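Local coordinates for MarR Like Protein, TVG0766549 (Thermoplasma volcanium, PDB 3LFK) that is of unknown function but has the winged helix-turn-helix fold of MarR-like transcriptional regulators and may bind DNA, at residues S40-L45 with Q101-R106; S68-L73 with G77-D82. All coordinates share one frame; numbering follows the deposited sequence.

How the contacts relate
Both contacts belong to the winged helix-turn-helix unit, with their centres about 14 Å apart. Contact 1 sets helix 36-47 against the long C-terminal helix 94-116; contact 2 turns the chain from helix 66-76 into strand 79-84. In sequence contact 2 is nested inside the loop that contact 1 closes. Helix 36-47 is the common neighbour: Leu42 and Leu43 face the C-terminal helix, while Leu41 packs on Val69, Leu70 and Leu73, with Leu41 CD2 to Leu73 CD1 at 3.7 Å. The buried sides of the two contacts thus meet at helix 36-47. By analogy with MarR-like folds, helix 66-76, which leads into the wing, is probably the recognition helix.

Contact 1: residues S40-L45 with Q101-R106; sequences SLLLFL and QAIRVR
Leu43 reaches helix 94-116 with both methyls, one for each of two consecutive residues. CD2 lies 3.6 Å from Arg104 CG, where the leucine and the first part of the arginine chain run past each other in opposite directions, so it is the aliphatic stem of Arg104 that is touched. CD1 meets the branch methyl of the preceding residue, Ile103, with Leu43 CD1 to Ile103 CG2 being 4.2 Å, and here the two side chains are set at a slant. The first torsion of Leu43 (chi1 -64°) places CG beside its backbone N and opposite the carbonyl carbon, which carries the forked end across to the other helix. These are segments of helices 36-47 and 94-116 of the winged helix-turn-helix domain, and they cross almost at right angles, 97° between their directions, with axes 10.4 Å apart. At that spacing the side chains bridge the gap between the backbones, with no hydrogen bond between the two segments. Deeper in, the delta methyl of Ile103 comes near Leu42, Ile103 CD1 to Leu42 CD2 at a looser 4.4 Å, and both residues are buried; Leu28 and Met34 add to the cover of Ile103. Arg104 lies on the exposed side, and its side chain also touches Lys46, one turn after Leu43.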
ATOM      1  N   SER A  40      -0.088  -6.096   3.445  1.00 17.81           N
ATOM      2  CA  SER A  40       0.657  -5.893   4.693  1.00 17.70           C
ATOM      3  C   SER A  40       1.813  -4.897   4.516  1.00 20.74           C
ATOM      4  O   SER A  40       2.001  -3.973   5.328  1.00 18.81           O
ATOM      5  CB  SER A  40       1.211  -7.242   5.168  1.00 20.90           C
ATOM      6  OG  SER A  40       0.139  -8.080   5.549  1.00 36.15           O
ATOM      7  N   LEU A  41       2.596  -5.057   3.447  1.00 17.36           N
ATOM      8  CA  LEU A  41       3.700  -4.147   3.233  1.00 16.41           C
ATOM      9  C   LEU A  41       3.229  -2.712   2.943  1.00 16.37           C
ATOM     10  O   LEU A  41       3.808  -1.758   3.416  1.00 17.15           O
ATOM     11  CB  LEU A  41       4.591  -4.636   2.088  1.00 15.68           C
ATOM     12  CG  LEU A  41       5.775  -3.690   1.851  1.00 16.91           C
ATOM     13  CD1 LEU A  41       6.663  -3.553   3.107  1.00 20.40           C
ATOM     14  CD2 LEU A  41       6.603  -4.225   0.690  1.00 19.57           C
ATOM     15  N   LEU A  42       2.191  -2.574   2.124  1.00 14.37           N
ATOM     16  CA  LEU A  42       1.667  -1.250   1.809  1.00 14.06           C
ATOM     17  C   LEU A  42       1.225  -0.517   3.085  1.00 17.48           C
ATOM     18  O   LEU A  42       1.489   0.674   3.252  1.00 18.10           O
ATOM     19  CB  LEU A  42       0.487  -1.390   0.826  1.00 15.58           C
ATOM     20  CG  LEU A  42      -0.118  -0.081   0.320  1.00 17.59           C
ATOM     21  CD1 LEU A  42       0.845   0.579  -0.629  1.00 22.05           C
ATOM     22  CD2 LEU A  42      -1.445  -0.370  -0.394  1.00 23.62           C
ATOM     23  N   LEU A  43       0.532  -1.234   3.968  1.00 18.93           N
ATOM     24  CA  LEU A  43       0.063  -0.627   5.212  1.00 19.99           C
ATOM     25  C   LEU A  43       1.244  -0.344   6.144  1.00 17.74           C
ATOM     26  O   LEU A  43       1.219   0.626   6.904  1.00 21.46           O
ATOM     27  CB  LEU A  43      -0.966  -1.543   5.907  1.00 19.42           C
ATOM     28  CG  LEU A  43      -2.253  -1.758   5.109  1.00 23.60           C
ATOM     29  CD1 LEU A  43      -3.242  -2.585   5.928  1.00 26.58           C
ATOM     30  CD2 LEU A  43      -2.856  -0.434   4.730  1.00 26.30           C
ATOM     31  N   PHE A  44       2.274  -1.174   6.083  1.00 19.11           N
ATOM     32  CA  PHE A  44       3.452  -0.935   6.914  1.00 19.20           C
ATOM     33  C   PHE A  44       4.058   0.402   6.462  1.00 20.38           C
ATOM     34  O   PHE A  44       4.409   1.253   7.272  1.00 21.75           O
ATOM     35  CB  PHE A  44       4.453  -2.079   6.733  1.00 20.21           C
ATOM     36  CG  PHE A  44       5.780  -1.846   7.405  1.00 22.62           C
ATOM     37  CD1 PHE A  44       5.980  -2.212   8.734  1.00 25.01           C
ATOM     38  CD2 PHE A  44       6.831  -1.259   6.704  1.00 20.93           C
ATOM     39  CE1 PHE A  44       7.215  -1.989   9.347  1.00 21.25           C
ATOM     40  CE2 PHE A  44       8.067  -1.036   7.305  1.00 20.80           C
ATOM     41  CZ  PHE A  44       8.258  -1.401   8.632  1.00 23.92           C
ATOM     42  N   LEU A  45       4.180   0.607   5.156  1.00 17.35           N
ATOM     43  CA  LEU A  45       4.737   1.844   4.653  1.00 16.55           C
ATOM     44  C   LEU A  45       3.869   3.042   5.050  1.00 18.03           C
ATOM     45  O   LEU A  45       4.392   4.097   5.420  1.00 20.93           O
ATOM     46  CB  LEU A  45       4.880   1.774   3.115  1.00 18.45           C
ATOM     47  CG  LEU A  45       5.903   0.722   2.642  1.00 20.24           C
ATOM     48  CD1 LEU A  45       5.783   0.533   1.111  1.00 20.42           C
ATOM     49  CD2 LEU A  45       7.315   1.168   2.987  1.00 23.83           C
ATOM     50  N   GLN A 101      -4.827   4.199   2.332  1.00 19.52           N
ATOM     51  CA  GLN A 101      -5.829   4.836   3.194  1.00 22.24           C
ATOM     52  C   GLN A 101      -7.222   4.210   3.002  1.00 24.17           C
ATOM     53  O   GLN A 101      -7.958   4.004   3.975  1.00 21.46           O
ATOM     54  CB  GLN A 101      -5.883   6.334   2.917  1.00 22.88           C
ATOM     55  CG  GLN A 101      -6.573   7.152   4.043  1.00 35.02           C
ATOM     56  CD  GLN A 101      -5.883   7.020   5.402  1.00 34.79           C
ATOM     57  OE1 GLN A 101      -4.856   6.351   5.539  1.00 41.29           O
ATOM     58  NE2 GLN A 101      -6.452   7.665   6.418  1.00 45.78           N
ATOM     59  N   ALA A 102      -7.589   3.886   1.758  1.00 21.08           N
ATOM     60  CA  ALA A 102      -8.888   3.274   1.487  1.00 20.09           C
ATOM     61  C   ALA A 102      -9.010   1.943   2.207  1.00 20.95           C
ATOM     62  O   ALA A 102     -10.060   1.619   2.787  1.00 22.22           O
ATOM     63  CB  ALA A 102      -9.079   3.085  -0.012  1.00 20.05           C
ATOM     64  N   ILE A 103      -7.933   1.160   2.180  1.00 19.24           N
ATOM     65  CA  ILE A 103      -7.920  -0.132   2.838  1.00 15.73           C
ATOM     66  C   ILE A 103      -7.960   0.060   4.356  1.00 21.45           C
ATOM     67  O   ILE A 103      -8.689  -0.663   5.050  1.00 20.50           O
ATOM     68  CB  ILE A 103      -6.648  -0.937   2.428  1.00 21.69           C
ATOM     69  CG1 ILE A 103      -6.780  -1.355   0.953  1.00 20.11           C
ATOM     70  CG2 ILE A 103      -6.467  -2.184   3.327  1.00 21.58           C
ATOM     71  CD1 ILE A 103      -5.488  -1.982   0.351  1.00 17.47           C
ATOM     72  N   ARG A 104      -7.188   1.022   4.863  1.00 22.00           N
ATOM     73  CA  ARG A 104      -7.165   1.276   6.313  1.00 22.32           C
ATOM     74  C   ARG A 104      -8.552   1.661   6.804  1.00 24.70           C
ATOM     75  O   ARG A 104      -9.004   1.175   7.835  1.00 24.59           O
ATOM     76  CB  ARG A 104      -6.204   2.412   6.652  1.00 22.59           C
ATOM     77  CG  ARG A 104      -4.743   2.037   6.631  1.00 30.64           C
ATOM     78  CD  ARG A 104      -3.904   3.219   7.105  1.00 39.35           C
ATOM     79  NE  ARG A 104      -4.133   3.518   8.521  1.00 51.40           N
ATOM     80  CZ  ARG A 104      -3.706   4.616   9.142  1.00 58.07           C
ATOM     81  NH1 ARG A 104      -3.025   5.541   8.477  1.00 61.83           N
ATOM     82  NH2 ARG A 104      -3.945   4.782  10.437  1.00 59.15           N
ATOM     83  N   VAL A 105      -9.209   2.549   6.072  1.00 22.10           N
ATOM     84  CA  VAL A 105     -10.557   2.977   6.466  1.00 22.53           C
ATOM     85  C   VAL A 105     -11.550   1.826   6.405  1.00 27.09           C
ATOM     86  O   VAL A 105     -12.358   1.643   7.334  1.00 23.76           O
ATOM     87  CB  VAL A 105     -11.029   4.143   5.597  1.00 25.50           C
ATOM     88  CG1 VAL A 105     -12.509   4.414   5.833  1.00 28.21           C
ATOM     89  CG2 VAL A 105     -10.189   5.377   5.926  1.00 26.03           C
ATOM     90  N   ARG A 106     -11.502   1.025   5.343  1.00 23.32           N
ATOM     91  CA  ARG A 106     -12.418  -0.118   5.251  1.00 22.22           C
ATOM     92  C   ARG A 106     -12.189  -1.040   6.453  1.00 24.14           C
ATOM     93  O   ARG A 106     -13.141  -1.508   7.101  1.00 24.05           O
ATOM     94  CB  ARG A 106     -12.170  -0.905   3.958  1.00 23.19           C
ATOM     95  CG  ARG A 106     -13.005  -2.176   3.809  1.00 28.63           C
ATOM     96  CD  ARG A 106     -12.325  -3.112   2.831  1.00 37.93           C
ATOM     97  NE  ARG A 106     -11.085  -3.632   3.398  1.00 28.90           N
ATOM     98  CZ  ARG A 106     -10.099  -4.168   2.683  1.00 25.21           C
ATOM     99  NH1 ARG A 106     -10.195  -4.251   1.367  1.00 33.18           N
ATOM    100  NH2 ARG A 106      -9.022  -4.633   3.291  1.00 24.86           N
TER

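Contact 2: residues S68-L73 with G77-D82; sequences SVLKNL and GFALED
A Schellman motif ends helix 66-76 and sends the chain into strand 79-84, the first strand of the wing hairpin. Gly77 supplies the positive phi (95°) at which the chain leaves the helix. The carbonyl of Leu73 then faces three successive amides. Phe78 N gives the six-to-one bond of the motif, 2.9 Å to Leu73 O, almost in line with the carbonyl (C=O...N angle 167°). Gly77 N, at 3.3 Å from Leu73 O, and Ala79 N, at 3.4 Å from the same oxygen, add weak bonds with strongly bent N-H geometry. Beneath this polar cluster the side chains close up: Leu73 CB and Ala79 CB are 4.3 Å apart, and Leu70 brings its CD1 methyl to 4.3 Å from Ala79 CB. Phe78 CB starts out toward the helix and lies 3.6 Å from Leu73 O, but the ring turns off from it, its CD2 brushing Leu73 CD2 at 4.4 Å; the side chain also touches Met34 and Lys11. Gly77 O is hydrogen-bonded to Thr93 OG1, tying the turn to the residue that follows strand 87-92, at the open end of the hairpin. One good bond and two weak ones on a single carbonyl imply that the last-turn oxygen is satisfied within a buried, largely apolar junction, and that these bonds fix the turn.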
ATOM      1  N   SER A  68      10.987  -8.594  -2.954  1.00 20.78           N
ATOM      2  CA  SER A  68      10.109  -9.056  -4.025  1.00 20.23           C
ATOM      3  C   SER A  68       8.726  -8.437  -3.856  1.00 17.75           C
ATOM      4  O   SER A  68       8.088  -8.025  -4.837  1.00 18.29           O
ATOM      5  CB  SER A  68       9.970 -10.583  -3.992  1.00 19.49           C
ATOM      6  OG  SER A  68       9.058 -11.031  -4.982  1.00 29.19           O
ATOM      7  N   VAL A  69       8.252  -8.392  -2.615  1.00 17.95           N
ATOM      8  CA  VAL A  69       6.934  -7.809  -2.353  1.00 16.37           C
ATOM      9  C   VAL A  69       6.956  -6.314  -2.730  1.00 16.40           C
ATOM     10  O   VAL A  69       6.032  -5.802  -3.390  1.00 17.56           O
ATOM     11  CB  VAL A  69       6.539  -7.956  -0.862  1.00 16.99           C
ATOM     12  CG1 VAL A  69       5.116  -7.436  -0.651  1.00 17.43           C
ATOM     13  CG2 VAL A  69       6.581  -9.424  -0.443  1.00 19.85           C
ATOM     14  N   LEU A  70       8.013  -5.625  -2.323  1.00 16.42           N
ATOM     15  CA  LEU A  70       8.157  -4.196  -2.626  1.00 16.20           C
ATOM     16  C   LEU A  70       8.203  -3.964  -4.142  1.00 17.59           C
ATOM     17  O   LEU A  70       7.580  -3.018  -4.623  1.00 15.96           O
ATOM     18  CB  LEU A  70       9.437  -3.646  -1.981  1.00 18.09           C
ATOM     19  CG  LEU A  70       9.737  -2.162  -2.256  1.00 18.95           C
ATOM     20  CD1 LEU A  70       8.575  -1.260  -1.815  1.00 23.15           C
ATOM     21  CD2 LEU A  70      11.028  -1.772  -1.513  1.00 22.27           C
ATOM     22  N   LYS A  71       8.939  -4.799  -4.881  1.00 17.76           N
ATOM     23  CA  LYS A  71       9.012  -4.619  -6.329  1.00 16.50           C
ATOM     24  C   LYS A  71       7.632  -4.712  -6.950  1.00 18.73           C
ATOM     25  O   LYS A  71       7.349  -4.014  -7.902  1.00 17.53           O
ATOM     26  CB  LYS A  71       9.950  -5.627  -6.983  1.00 20.10           C
ATOM     27  CG  LYS A  71      11.409  -5.263  -6.754  1.00 23.22           C
ATOM     28  CD  LYS A  71      12.332  -6.285  -7.426  1.00 30.75           C
ATOM     29  CE  LYS A  71      13.529  -6.594  -6.562  1.00 43.38           C
ATOM     30  NZ  LYS A  71      14.390  -7.639  -7.184  1.00 45.05           N
ATOM     31  N   ASN A  72       6.776  -5.585  -6.425  1.00 16.06           N
ATOM     32  CA  ASN A  72       5.409  -5.632  -6.957  1.00 15.68           C
ATOM     33  C   ASN A  72       4.684  -4.302  -6.684  1.00 14.90           C
ATOM     34  O   ASN A  72       4.004  -3.770  -7.561  1.00 16.16           O
ATOM     35  CB  ASN A  72       4.629  -6.808  -6.343  1.00 16.63           C
ATOM     36  CG  ASN A  72       4.955  -8.107  -7.026  1.00 23.82           C
ATOM     37  OD1 ASN A  72       4.886  -8.194  -8.251  1.00 28.62           O
ATOM     38  ND2 ASN A  72       5.306  -9.124  -6.256  1.00 27.14           N
ATOM     39  N   LEU A  73       4.819  -3.753  -5.476  1.00 15.53           N
ATOM     40  CA  LEU A  73       4.168  -2.479  -5.172  1.00 15.38           C
ATOM     41  C   LEU A  73       4.691  -1.383  -6.073  1.00 14.89           C
ATOM     42  O   LEU A  73       3.935  -0.480  -6.433  1.00 16.44           O
ATOM     43  CB  LEU A  73       4.367  -2.080  -3.707  1.00 14.64           C
ATOM     44  CG  LEU A  73       3.744  -3.050  -2.706  1.00 16.59           C
ATOM     45  CD1 LEU A  73       4.001  -2.490  -1.321  1.00 16.50           C
ATOM     46  CD2 LEU A  73       2.253  -3.217  -2.927  1.00 17.56           C
ATOM     47  N   GLY A  77       2.615   0.804  -9.226  1.00 14.68           N
ATOM     48  CA  GLY A  77       2.555   2.248  -9.205  1.00 14.62           C
ATOM     49  C   GLY A  77       2.250   2.821  -7.824  1.00 16.81           C
ATOM     50  O   GLY A  77       1.913   3.992  -7.679  1.00 17.10           O
ATOM     51  N   PHE A  78       2.423   1.996  -6.792  1.00 16.15           N
ATOM     52  CA  PHE A  78       2.102   2.426  -5.421  1.00 16.43           C
ATOM     53  C   PHE A  78       3.270   2.890  -4.567  1.00 16.92           C
ATOM     54  O   PHE A  78       3.071   3.520  -3.509  1.00 16.60           O
ATOM     55  CB  PHE A  78       1.384   1.305  -4.651  1.00 15.94           C
ATOM     56  CG  PHE A  78       0.060   0.869  -5.251  1.00 14.71           C
ATOM     57  CD1 PHE A  78      -0.655   1.694  -6.129  1.00 16.93           C
ATOM     58  CD2 PHE A  78      -0.479  -0.378  -4.923  1.00 15.81           C
ATOM     59  CE1 PHE A  78      -1.886   1.261  -6.658  1.00 16.26           C
ATOM     60  CE2 PHE A  78      -1.695  -0.814  -5.444  1.00 15.96           C
ATOM     61  CZ  PHE A  78      -2.414   0.014  -6.325  1.00 17.52           C
ATOM     62  N   ALA A  79       4.486   2.605  -5.017  1.00 15.12           N
ATOM     63  CA  ALA A  79       5.655   3.005  -4.263  1.00 17.35           C
ATOM     64  C   ALA A  79       6.818   3.221  -5.203  1.00 16.53           C
ATOM     65  O   ALA A  79       6.822   2.762  -6.358  1.00 18.18           O
ATOM     66  CB  ALA A  79       6.003   1.891  -3.260  1.00 18.74           C
ATOM     67  N   LEU A  80       7.825   3.927  -4.699  1.00 17.11           N
ATOM     68  CA  LEU A  80       9.012   4.114  -5.511  1.00 18.35           C
ATOM     69  C   LEU A  80      10.236   4.287  -4.647  1.00 21.87           C
ATOM     70  O   LEU A  80      10.135   4.405  -3.417  1.00 22.14           O
ATOM     71  CB  LEU A  80       8.849   5.281  -6.493  1.00 30.64           C
ATOM     72  CG  LEU A  80       8.335   6.620  -5.996  1.00 32.33           C
ATOM     73  CD1 LEU A  80       9.492   7.433  -5.435  1.00 40.95           C
ATOM     74  CD2 LEU A  80       7.698   7.366  -7.165  1.00 36.46           C
ATOM     75  N   GLU A  81      11.395   4.232  -5.298  1.00 21.36           N
ATOM     76  CA  GLU A  81      12.677   4.401  -4.608  1.00 29.99           C
ATOM     77  C   GLU A  81      13.195   5.811  -4.763  1.00 42.66           C
ATOM     78  O   GLU A  81      13.245   6.354  -5.868  1.00 40.07           O
ATOM     79  CB  GLU A  81      13.760   3.511  -5.184  1.00 36.33           C
ATOM     80  CG  GLU A  81      13.424   2.081  -5.368  1.00 36.61           C
ATOM     81  CD  GLU A  81      14.506   1.395  -6.166  1.00 47.76           C
ATOM     82  OE1 GLU A  81      15.647   1.329  -5.664  1.00 39.50           O
ATOM     83  OE2 GLU A  81      14.219   0.939  -7.296  1.00 44.57           O
ATOM     84  N   ASP A  82      13.606   6.387  -3.645  1.00 48.33           N
ATOM     85  CA  ASP A  82      14.181   7.722  -3.612  1.00 61.31           C
ATOM     86  C   ASP A  82      15.613   7.499  -3.120  1.00 65.46           C
ATOM     87  O   ASP A  82      15.947   7.848  -1.987  1.00 69.55           O
ATOM     88  CB  ASP A  82      13.393   8.594  -2.629  1.00 67.52           C
ATOM     89  CG  ASP A  82      13.981   9.981  -2.464  1.00 72.81           C
ATOM     90  OD1 ASP A  82      15.113  10.103  -1.947  1.00 76.35           O
ATOM     91  OD2 ASP A  82      13.302  10.955  -2.849  1.00 75.97           O
TER